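Local coordinates for protein NAD dependent epimerase/dehydratase family (uncultured archaeon MedDCM-OCT-S05-C57, PDB 5Y1F) that binds NAD+ and probably oxidises the side-chain hydroxyl of L-threonine, acting as a monomeric threonine dehydrogenase, at residues L116-A119 and K120-Q124; M204-D207 and A208-G212; K314-E317 and E318-N322. All blocks are in the same frame, centred on the assembly; numbering follows the deposited sequence.

Overall arrangement
From the N terminus the contacts come in series, none enclosing or crossing another, and each is local, closing a turn or two of one helix. Contact 1 forms the last turns of helix 101-122 and the exit towards strand 125-131, in the nucleotide-binding sheet. Contact 2 lies in helix 199-211 and its exit towards strand 213-216, and contact 3 within helix 312-326 near the C terminus. Contact 1 sits on the opposite side of the chain's centre from the others, its centre about 44 Å from that of contact 2 and about 40 Å from that of contact 3. The latter two touch, Y205 meeting M315, T316 and M319, which joins their helices.

Contact 1 of 3, residues L116-A119 and K120-Q124; sequences LKTA and KKYNQ
Y122 lies against T118 one turn earlier at the end of helix 101-122. Its CB starts beside the T118 carbonyl, and CG sits anti to its own carbonyl carbon (chi1 -66°), which turns the ring back along the helix. CD2 then comes to 3.3 Å from T118 O, which lies at the ring edge near its plane, and to 3.7 Å from T118 CG2. Next along the ring, CE2 still grazes that methyl, CG2 of T118, at 4.1 Å. At the tip, OH leaves the helix and hydrogen-bonds E75 of helix 71-80. The same T118 O accepts the backbone bond from Y122 N (2.9 Å). T118 OG1 is bonded to N114 O, and this orientation leaves CG2 as the branch facing the tyrosine.

Further on, N123 turns to positive phi (54°), and Q124 N reaches A119 O at 3.0 Å, in the carbonyl plane on a lone pair with a nearly straight N-H (165°). This six-to-one bond, with the positive phi of N123, resembles a Schellman ending. It brings Q124 CB to 3.9 Å from A119 CB, just before strand 125-131. The helix lies in the crossover between the parallel, adjacent strands 83-88 and 125-131, as in a Rossmann fold.

K121 lays CG 3.4 Å from K117 O and sends NZ to a salt bridge with E75. Chemically, one carboxylate thus takes both an ammonium group and a phenol from this helix end, which is likely to keep E75 ionised and ties helix 101-122 to helix 71-80.

Contact 2 of 3, residues M204-D207 and A208-G212; sequences MYFD and AVESG
S211 turns OG between its backbone N and carbonyl carbon (chi1 72°), back over D207, while E210, with CG beside its own N and an extended chain, runs alongside F206. The serine grips D207 O twice: S211 N at 2.9 Å, nearly straight (163°), and S211 OG at 3.1 Å. The two donors approach from opposite faces of the carbonyl plane. A weak third bond comes from N of G212, the first residue to leave helical geometry, with positive phi. These bonds lie at the C-terminal end of the helix, where the chain turns off. S211 OG also bonds K213 N, where strand 213-216 begins; that strand pairs in parallel with 276-279 in a small two-stranded sheet, separate from the main sheet of the Rossmann-type fold. One turn back, E210 N bonds F206 O (2.9 Å), and E210 CG rests 3.5 Å from that same F206 O. Its carboxylate meets the ring at the edge, OE2 lying in the ring plane 3.9 Å from F206 CD2, with the two planes 66° apart. E210 OE2 has a long, weak ion pair with K192. The F206 ring, in turn, packs against L323 of helix 312-326.

Contact 3 of 3, residues K314-E317 and E318-N322; sequences KMTE and EMITN
E317 O is held twice by the residue one turn later: T321 OG1 donates at 2.8 Å and T321 N at 3.1 Å, from opposite faces of the carbonyl plane. This is the familiar intrahelical bond of a threonine hydroxyl to the carbonyl four residues back, here on the outer side of helix 312-326. With T321 OG1 anti to its own carbonyl carbon (chi1 -58°), the hydroxyl is carried back over that oxygen. E317 bends its own carboxylate at chi2, but OE1 stays at 4.1 Å from T321 OG1.

The buried side is largely apolar and is built from two pairs of side chains, each lying side by side and pointing the same way. T316 CG2 touches I320 CD1 at 3.5 Å, and M315 CG meets M319 CG at 4.1 Å. I320 CG1 also lies 3.4 Å from T316 O, the acceptor of I320's own N-H at 169°. T316 OG1 serves elsewhere, with I312 O and Y205 OH as partners, and both methionines pack on Y205, on F228 of strand 223-228 and on I187 of strand 178-187. The methionines thus rest on strands 178-187 and 223-228, and the helix meets helix 199-211. H272 lies against both T316 and I320; an alanine at I320 would probably leave the T316 methyl without its mate and open a gap beside H272.

A second doubly gripped carbonyl follows immediately. N322 N and N322 ND2 both reach E318 O, again from opposite faces, while N322 OD1 accepts from R325 NH2. The ND2 bond to E318 O measures 3.0 Å, with an N-H angle of 155° and the oxygen close to the amide plane of N322.

Contact 1 of 3, residues L116-A119 and K120-Q124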
ATOM      1  N   LEU A 116      -2.093  -4.272 -17.011  1.00  7.60           N
ATOM      2  CA  LEU A 116      -0.891  -4.310 -17.854  1.00  7.29           C
ATOM      3  C   LEU A 116      -1.265  -4.432 -19.352  1.00  7.86           C
ATOM      4  O   LEU A 116      -0.690  -3.754 -20.179  1.00  8.96           O
ATOM      5  CB  LEU A 116      -0.039  -5.470 -17.434  1.00  7.93           C
ATOM      6  CG  LEU A 116       0.706  -5.278 -16.092  1.00  8.48           C
ATOM      7  CD1 LEU A 116       1.347  -6.546 -15.605  1.00  9.11           C
ATOM      8  CD2 LEU A 116       1.739  -4.193 -16.189  1.00  9.57           C
ATOM      9  N   LYS A 117      -2.206  -5.321 -19.664  1.00  7.91           N
ATOM     10  CA  LYS A 117      -2.661  -5.465 -21.088  1.00  9.13           C
ATOM     11  C   LYS A 117      -3.174  -4.138 -21.600  1.00  9.95           C
ATOM     12  O   LYS A 117      -2.873  -3.742 -22.742  1.00 10.05           O
ATOM     13  CB  LYS A 117      -3.725  -6.530 -21.198  1.00 11.81           C
ATOM     14  CG  LYS A 117      -3.220  -7.965 -21.071  1.00 13.31           C
ATOM     15  CD  LYS A 117      -4.420  -8.907 -20.998  1.00 16.80           C
ATOM     16  CE  LYS A 117      -4.106 -10.395 -20.956  1.00 20.49           C
ATOM     17  NZ  LYS A 117      -5.386 -11.137 -20.650  1.00 21.72           N
ATOM     18  N   THR A 118      -3.940  -3.432 -20.786  1.00  9.07           N
ATOM     19  CA  THR A 118      -4.473  -2.131 -21.201  1.00  9.15           C
ATOM     20  C   THR A 118      -3.376  -1.098 -21.390  1.00  9.32           C
ATOM     21  O   THR A 118      -3.383  -0.320 -22.339  1.00 10.55           O
ATOM     22  CB  THR A 118      -5.544  -1.686 -20.204  1.00  9.34           C
ATOM     23  OG1 THR A 118      -6.547  -2.673 -20.111  1.00  9.81           O
ATOM     24  CG2 THR A 118      -6.158  -0.372 -20.576  1.00  9.56           C
ATOM     25  N   ALA A 119      -2.377  -1.100 -20.491  1.00  8.99           N
ATOM     26  CA  ALA A 119      -1.266  -0.190 -20.603  1.00  9.32           C
ATOM     27  C   ALA A 119      -0.510  -0.405 -21.891  1.00  9.10           C
ATOM     28  O   ALA A 119      -0.028   0.548 -22.464  1.00  9.84           O
ATOM     29  CB  ALA A 119      -0.317  -0.334 -19.412  1.00  9.61           C
ATOM     30  N   LYS A 120      -0.353  -1.657 -22.292  0.50  9.51           N
ATOM     31  CA  LYS A 120       0.320  -1.977 -23.552  0.50 10.55           C
ATOM     32  C   LYS A 120      -0.488  -1.469 -24.752  0.50 10.72           C
ATOM     33  O   LYS A 120       0.078  -0.876 -25.656  0.50 12.69           O
ATOM     34  CB  LYS A 120       0.573  -3.491 -23.596  0.50 10.77           C
ATOM     35  CG  LYS A 120       1.163  -4.088 -24.880  0.50 12.62           C
ATOM     36  CD  LYS A 120       1.300  -5.622 -24.767  0.50 15.67           C
ATOM     37  CE  LYS A 120      -0.058  -6.338 -24.710  0.50 18.54           C
ATOM     38  NZ  LYS A 120      -0.311  -7.472 -23.722  0.50 13.95           N
ATOM     39  N   LYS A 121      -1.805  -1.609 -24.702  1.00  9.71           N
ATOM     40  CA  LYS A 121      -2.667  -1.126 -25.800  1.00 10.87           C
ATOM     41  C   LYS A 121      -2.623   0.360 -25.919  1.00 11.62           C
ATOM     42  O   LYS A 121      -2.687   0.888 -27.068  1.00 13.47           O
ATOM     43  CB  LYS A 121      -4.116  -1.502 -25.557  1.00 12.89           C
ATOM     44  CG  LYS A 121      -4.421  -2.977 -25.712  1.00 12.95           C
ATOM     45  CD  LYS A 121      -5.933  -3.188 -25.653  1.00 17.17           C
ATOM     46  CE  LYS A 121      -6.304  -4.625 -25.871  1.00 21.27           C
ATOM     47  NZ  LYS A 121      -7.760  -4.736 -26.175  1.00 22.43           N
ATOM     48  N   TYR A 122      -2.611   1.102 -24.803  1.00 12.01           N
ATOM     49  CA  TYR A 122      -2.780   2.549 -24.794  1.00 13.02           C
ATOM     50  C   TYR A 122      -1.519   3.306 -24.419  1.00 13.07           C
ATOM     51  O   TYR A 122      -1.544   4.511 -24.244  1.00 15.90           O
ATOM     52  CB  TYR A 122      -3.907   2.933 -23.855  1.00 12.69           C
ATOM     53  CG  TYR A 122      -5.220   2.428 -24.371  1.00 14.73           C
ATOM     54  CD1 TYR A 122      -5.885   3.091 -25.400  1.00 20.78           C
ATOM     55  CD2 TYR A 122      -5.775   1.272 -23.915  1.00 15.05           C
ATOM     56  CE1 TYR A 122      -7.023   2.572 -25.945  1.00 18.73           C
ATOM     57  CE2 TYR A 122      -6.981   0.802 -24.383  1.00 18.76           C
ATOM     58  CZ  TYR A 122      -7.558   1.426 -25.448  1.00 18.47           C
ATOM     59  OH  TYR A 122      -8.773   0.989 -25.932  1.00 22.02           O
ATOM     60  N   ASN A 123      -0.383   2.618 -24.389  1.00 12.30           N
ATOM     61  CA  ASN A 123       0.901   3.223 -24.113  1.00 12.67           C
ATOM     62  C   ASN A 123       0.922   4.016 -22.794  1.00 13.42           C
ATOM     63  O   ASN A 123       1.337   5.183 -22.744  1.00 14.97           O
ATOM     64  CB  ASN A 123       1.301   4.135 -25.283  1.00 18.13           C
ATOM     65  CG  ASN A 123       2.721   4.599 -25.189  1.00 24.55           C
ATOM     66  OD1 ASN A 123       3.586   3.895 -24.661  1.00 26.62           O
ATOM     67  ND2 ASN A 123       2.974   5.820 -25.657  1.00 25.78           N
ATOM     68  N   GLN A 124       0.488   3.366 -21.726  1.00 10.03           N
ATOM     69  CA  GLN A 124       0.333   4.017 -20.431  1.00  9.06           C
ATOM     70  C   GLN A 124       1.560   3.822 -19.562  1.00  9.22           C
ATOM     71  O   GLN A 124       2.246   2.796 -19.634  1.00 11.03           O
ATOM     72  CB  GLN A 124      -0.886   3.534 -19.676  1.00  9.48           C
ATOM     73  CG  GLN A 124      -2.175   3.766 -20.459  1.00  9.12           C
ATOM     74  CD  GLN A 124      -3.376   3.220 -19.753  1.00  9.32           C
ATOM     75  OE1 GLN A 124      -4.473   3.845 -19.742  1.00 12.23           O
ATOM     76  NE2 GLN A 124      -3.248   2.061 -19.234  1.00  8.27           N
TER

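Contact 2 of 3, residues M204-D207 and A208-G212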
ATOM      1  N   MET A 204      -4.849   0.424  17.118  1.00  9.29           N
ATOM      2  CA  MET A 204      -4.391   0.739  18.456  1.00  9.77           C
ATOM      3  C   MET A 204      -4.598   2.247  18.631  1.00  9.73           C
ATOM      4  O   MET A 204      -5.043   2.696  19.707  1.00  9.78           O
ATOM      5  CB  MET A 204      -2.913   0.361  18.644  1.00 10.07           C
ATOM      6  CG  MET A 204      -2.521   0.386  20.065  1.00 10.43           C
ATOM      7  SD  MET A 204      -0.770  -0.002  20.341  1.00 11.82           S
ATOM      8  CE  MET A 204      -0.795  -1.790  20.122  1.00 13.95           C
ATOM      9  N   TYR A 205      -4.202   3.069  17.641  1.00  9.09           N
ATOM     10  CA  TYR A 205      -4.438   4.495  17.765  1.00  9.30           C
ATOM     11  C   TYR A 205      -5.936   4.820  17.898  1.00  9.76           C
ATOM     12  O   TYR A 205      -6.322   5.635  18.754  1.00 10.53           O
ATOM     13  CB  TYR A 205      -3.871   5.228  16.535  1.00  9.18           C
ATOM     14  CG  TYR A 205      -2.390   5.406  16.489  1.00  9.34           C
ATOM     15  CD1 TYR A 205      -1.758   6.346  17.286  1.00 10.03           C
ATOM     16  CD2 TYR A 205      -1.591   4.654  15.634  1.00  9.39           C
ATOM     17  CE1 TYR A 205      -0.387   6.629  17.158  1.00 10.44           C
ATOM     18  CE2 TYR A 205      -0.225   4.854  15.569  1.00 10.54           C
ATOM     19  CZ  TYR A 205       0.358   5.885  16.284  1.00  9.35           C
ATOM     20  OH  TYR A 205       1.704   6.100  16.183  1.00  9.84           O
ATOM     21  N   PHE A 206      -6.727   4.303  16.976  1.00 10.27           N
ATOM     22  CA  PHE A 206      -8.149   4.608  16.984  1.00 10.57           C
ATOM     23  C   PHE A 206      -8.790   4.265  18.321  1.00 10.94           C
ATOM     24  O   PHE A 206      -9.525   5.075  18.909  1.00 12.11           O
ATOM     25  CB  PHE A 206      -8.895   3.870  15.871  1.00 10.26           C
ATOM     26  CG  PHE A 206      -8.894   4.563  14.519  1.00 11.12           C
ATOM     27  CD1 PHE A 206      -7.766   4.641  13.723  1.00 11.94           C
ATOM     28  CD2 PHE A 206     -10.070   5.076  14.004  1.00 12.58           C
ATOM     29  CE1 PHE A 206      -7.809   5.230  12.451  1.00 12.97           C
ATOM     30  CE2 PHE A 206     -10.125   5.601  12.715  1.00 14.63           C
ATOM     31  CZ  PHE A 206      -8.991   5.697  11.944  1.00 13.75           C
ATOM     32  N   ASP A 207      -8.566   3.048  18.802  1.00 11.19           N
ATOM     33  CA  ASP A 207      -9.217   2.579  20.015  1.00 11.73           C
ATOM     34  C   ASP A 207      -8.644   3.217  21.263  1.00 11.76           C
ATOM     35  O   ASP A 207      -9.408   3.554  22.214  1.00 12.46           O
ATOM     36  CB  ASP A 207      -9.138   1.061  20.094  1.00 13.56           C
ATOM     37  CG  ASP A 207     -10.111   0.368  19.192  1.00 18.03           C
ATOM     38  OD1 ASP A 207     -10.782   0.991  18.314  1.00 21.62           O
ATOM     39  OD2 ASP A 207     -10.243  -0.858  19.335  1.00 21.18           O
ATOM     40  N   ALA A 208      -7.361   3.504  21.302  1.00 11.21           N
ATOM     41  CA  ALA A 208      -6.805   4.273  22.390  1.00 12.19           C
ATOM     42  C   ALA A 208      -7.527   5.583  22.574  1.00 13.59           C
ATOM     43  O   ALA A 208      -7.932   5.911  23.699  1.00 14.75           O
ATOM     44  CB  ALA A 208      -5.333   4.501  22.227  1.00 12.56           C
ATOM     45  N   VAL A 209      -7.712   6.306  21.502  1.00 13.02           N
ATOM     46  CA  VAL A 209      -8.305   7.638  21.595  1.00 15.62           C
ATOM     47  C   VAL A 209      -9.800   7.516  21.813  1.00 15.98           C
ATOM     48  O   VAL A 209     -10.354   8.257  22.660  1.00 19.81           O
ATOM     49  CB  VAL A 209      -7.996   8.461  20.335  1.00 14.85           C
ATOM     50  CG1 VAL A 209      -8.845   9.721  20.283  1.00 17.19           C
ATOM     51  CG2 VAL A 209      -6.532   8.784  20.234  1.00 15.42           C
ATOM     52  N   GLU A 210     -10.474   6.589  21.140  1.00 14.60           N
ATOM     53  CA  GLU A 210     -11.939   6.482  21.244  1.00 16.89           C
ATOM     54  C   GLU A 210     -12.408   5.979  22.610  1.00 18.77           C
ATOM     55  O   GLU A 210     -13.462   6.419  23.097  1.00 20.83           O
ATOM     56  CB  GLU A 210     -12.495   5.561  20.175  1.00 21.95           C
ATOM     57  CG  GLU A 210     -12.823   6.226  18.860  1.00 32.43           C
ATOM     58  CD  GLU A 210     -13.433   5.261  17.857  1.00 39.35           C
ATOM     59  OE1 GLU A 210     -14.471   4.642  18.203  1.00 51.90           O
ATOM     60  OE2 GLU A 210     -12.893   5.128  16.733  1.00 30.07           O
ATOM     61  N   SER A 211     -11.781   4.927  23.116  1.00 19.78           N
ATOM     62  CA  SER A 211     -12.332   4.215  24.262  1.00 21.09           C
ATOM     63  C   SER A 211     -11.372   4.017  25.403  1.00 22.11           C
ATOM     64  O   SER A 211     -11.777   3.531  26.458  1.00 24.13           O
ATOM     65  CB  SER A 211     -12.860   2.870  23.832  1.00 23.78           C
ATOM     66  OG  SER A 211     -11.778   2.004  23.520  1.00 24.37           O
ATOM     67  N   GLY A 212     -10.088   4.272  25.194  1.00 19.38           N
ATOM     68  CA  GLY A 212      -9.121   4.046  26.221  1.00 17.99           C
ATOM     69  C   GLY A 212      -8.796   2.568  26.405  1.00 22.92           C
ATOM     70  O   GLY A 212      -8.246   2.181  27.433  1.00 26.08           O
TER

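Contact 3 of 3, residues K314-E317 and E318-N322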
ATOM      1  N   LYS A 314       6.647  11.647  15.587  1.00 10.11           N
ATOM      2  CA  LYS A 314       5.967  12.547  14.705  1.00 11.75           C
ATOM      3  C   LYS A 314       4.689  11.933  14.164  1.00 10.38           C
ATOM      4  O   LYS A 314       3.685  12.609  14.031  1.00 11.37           O
ATOM      5  CB  LYS A 314       6.853  13.003  13.579  1.00 12.74           C
ATOM      6  CG  LYS A 314       7.975  13.960  14.002  1.00 19.32           C
ATOM      7  CD  LYS A 314       8.706  14.515  12.795  1.00 25.71           C
ATOM      8  CE  LYS A 314       9.747  15.562  13.184  1.00 30.17           C
ATOM      9  NZ  LYS A 314       9.099  16.825  13.653  1.00 30.44           N
ATOM     10  N   MET A 315       4.733  10.657  13.807  1.00  9.11           N
ATOM     11  CA  MET A 315       3.525  10.002  13.347  1.00  8.55           C
ATOM     12  C   MET A 315       2.496  10.006  14.475  1.00  8.62           C
ATOM     13  O   MET A 315       1.337  10.226  14.264  1.00  8.95           O
ATOM     14  CB  MET A 315       3.873   8.544  13.002  1.00  8.38           C
ATOM     15  CG  MET A 315       2.604   7.668  12.856  1.00  7.24           C
ATOM     16  SD  MET A 315       2.975   6.061  12.165  1.00  9.07           S
ATOM     17  CE  MET A 315       3.841   5.346  13.596  1.00  9.70           C
ATOM     18  N   THR A 316       2.934   9.657  15.668  1.00  9.51           N
ATOM     19  CA  THR A 316       2.004   9.601  16.826  1.00  9.70           C
ATOM     20  C   THR A 316       1.274  10.954  17.066  1.00 10.99           C
ATOM     21  O   THR A 316       0.124  10.982  17.310  1.00 11.80           O
ATOM     22  CB  THR A 316       2.743   9.093  18.076  1.00 10.21           C
ATOM     23  OG1 THR A 316       3.123   7.741  17.863  1.00 16.65           O
ATOM     24  CG2 THR A 316       1.864   9.138  19.273  1.00  6.41           C
ATOM     25  N   GLU A 317       2.006  12.039  16.970  1.00 12.26           N
ATOM     26  CA  GLU A 317       1.413  13.362  17.134  1.00 14.40           C
ATOM     27  C   GLU A 317       0.325  13.583  16.066  1.00 13.03           C
ATOM     28  O   GLU A 317      -0.717  14.064  16.377  1.00 13.52           O
ATOM     29  CB  GLU A 317       2.523  14.400  17.022  1.00 16.06           C
ATOM     30  CG  GLU A 317       3.337  14.522  18.280  1.00 27.43           C
ATOM     31  CD  GLU A 317       2.629  15.279  19.394  1.00 37.45           C
ATOM     32  OE1 GLU A 317       1.505  15.761  19.240  1.00 43.53           O
ATOM     33  OE2 GLU A 317       3.208  15.356  20.456  1.00 43.10           O
ATOM     34  N   GLU A 318       0.595  13.238  14.819  1.00 11.99           N
ATOM     35  CA  GLU A 318      -0.407  13.460  13.763  1.00 12.57           C
ATOM     36  C   GLU A 318      -1.633  12.614  14.033  1.00 12.07           C
ATOM     37  O   GLU A 318      -2.782  13.023  13.859  1.00 12.01           O
ATOM     38  CB  GLU A 318       0.155  13.106  12.388  1.00 16.40           C
ATOM     39  CG  GLU A 318       1.072  14.144  11.787  1.00 19.81           C
ATOM     40  CD  GLU A 318       0.347  15.342  11.197  1.00 21.94           C
ATOM     41  OE1 GLU A 318      -0.908  15.463  11.315  1.00 20.96           O
ATOM     42  OE2 GLU A 318       1.077  16.234  10.683  1.00 28.52           O
ATOM     43  N   MET A 319      -1.404  11.338  14.318  1.00 10.01           N
ATOM     44  CA  MET A 319      -2.505  10.417  14.524  1.00 10.02           C
ATOM     45  C   MET A 319      -3.376  10.878  15.691  1.00 10.95           C
ATOM     46  O   MET A 319      -4.630  10.932  15.605  1.00 10.52           O
ATOM     47  CB  MET A 319      -1.976   9.012  14.816  1.00  9.27           C
ATOM     48  CG  MET A 319      -1.328   8.314  13.652  1.00  9.80           C
ATOM     49  SD  MET A 319      -2.446   7.908  12.303  1.00  9.32           S
ATOM     50  CE  MET A 319      -3.344   6.578  13.038  1.00  9.62           C
ATOM     51  N   ILE A 320      -2.738  11.101  16.836  1.00 10.95           N
ATOM     52  CA  ILE A 320      -3.510  11.407  18.028  1.00 11.78           C
ATOM     53  C   ILE A 320      -4.244  12.744  17.898  1.00 11.24           C
ATOM     54  O   ILE A 320      -5.438  12.843  18.274  1.00 12.48           O
ATOM     55  CB  ILE A 320      -2.641  11.358  19.306  1.00 13.57           C
ATOM     56  CG1 ILE A 320      -2.213   9.912  19.553  1.00 14.13           C
ATOM     57  CG2 ILE A 320      -3.406  11.962  20.505  1.00 14.41           C
ATOM     58  CD1 ILE A 320      -1.280   9.734  20.712  1.00 17.88           C
ATOM     59  N   THR A 321      -3.595  13.753  17.344  1.00 11.71           N
ATOM     60  CA  THR A 321      -4.249  15.056  17.190  1.00 13.50           C
ATOM     61  C   THR A 321      -5.523  14.923  16.346  1.00 12.19           C
ATOM     62  O   THR A 321      -6.607  15.380  16.743  1.00 13.56           O
ATOM     63  CB  THR A 321      -3.302  16.090  16.638  1.00 14.14           C
ATOM     64  OG1 THR A 321      -2.167  16.215  17.518  1.00 17.46           O
ATOM     65  CG2 THR A 321      -4.011  17.427  16.486  1.00 15.57           C
ATOM     66  N   ASN A 322      -5.426  14.283  15.184  1.00 10.54           N
ATOM     67  CA  ASN A 322      -6.560  14.163  14.289  1.00 10.38           C
ATOM     68  C   ASN A 322      -7.633  13.272  14.872  1.00 11.24           C
ATOM     69  O   ASN A 322      -8.841  13.561  14.779  1.00 10.96           O
ATOM     70  CB  ASN A 322      -6.108  13.688  12.914  1.00  9.72           C
ATOM     71  CG  ASN A 322      -5.519  14.820  12.110  1.00 10.78           C
ATOM     72  OD1 ASN A 322      -6.276  15.688  11.668  1.00 11.45           O
ATOM     73  ND2 ASN A 322      -4.210  14.910  11.995  1.00 10.69           N
TER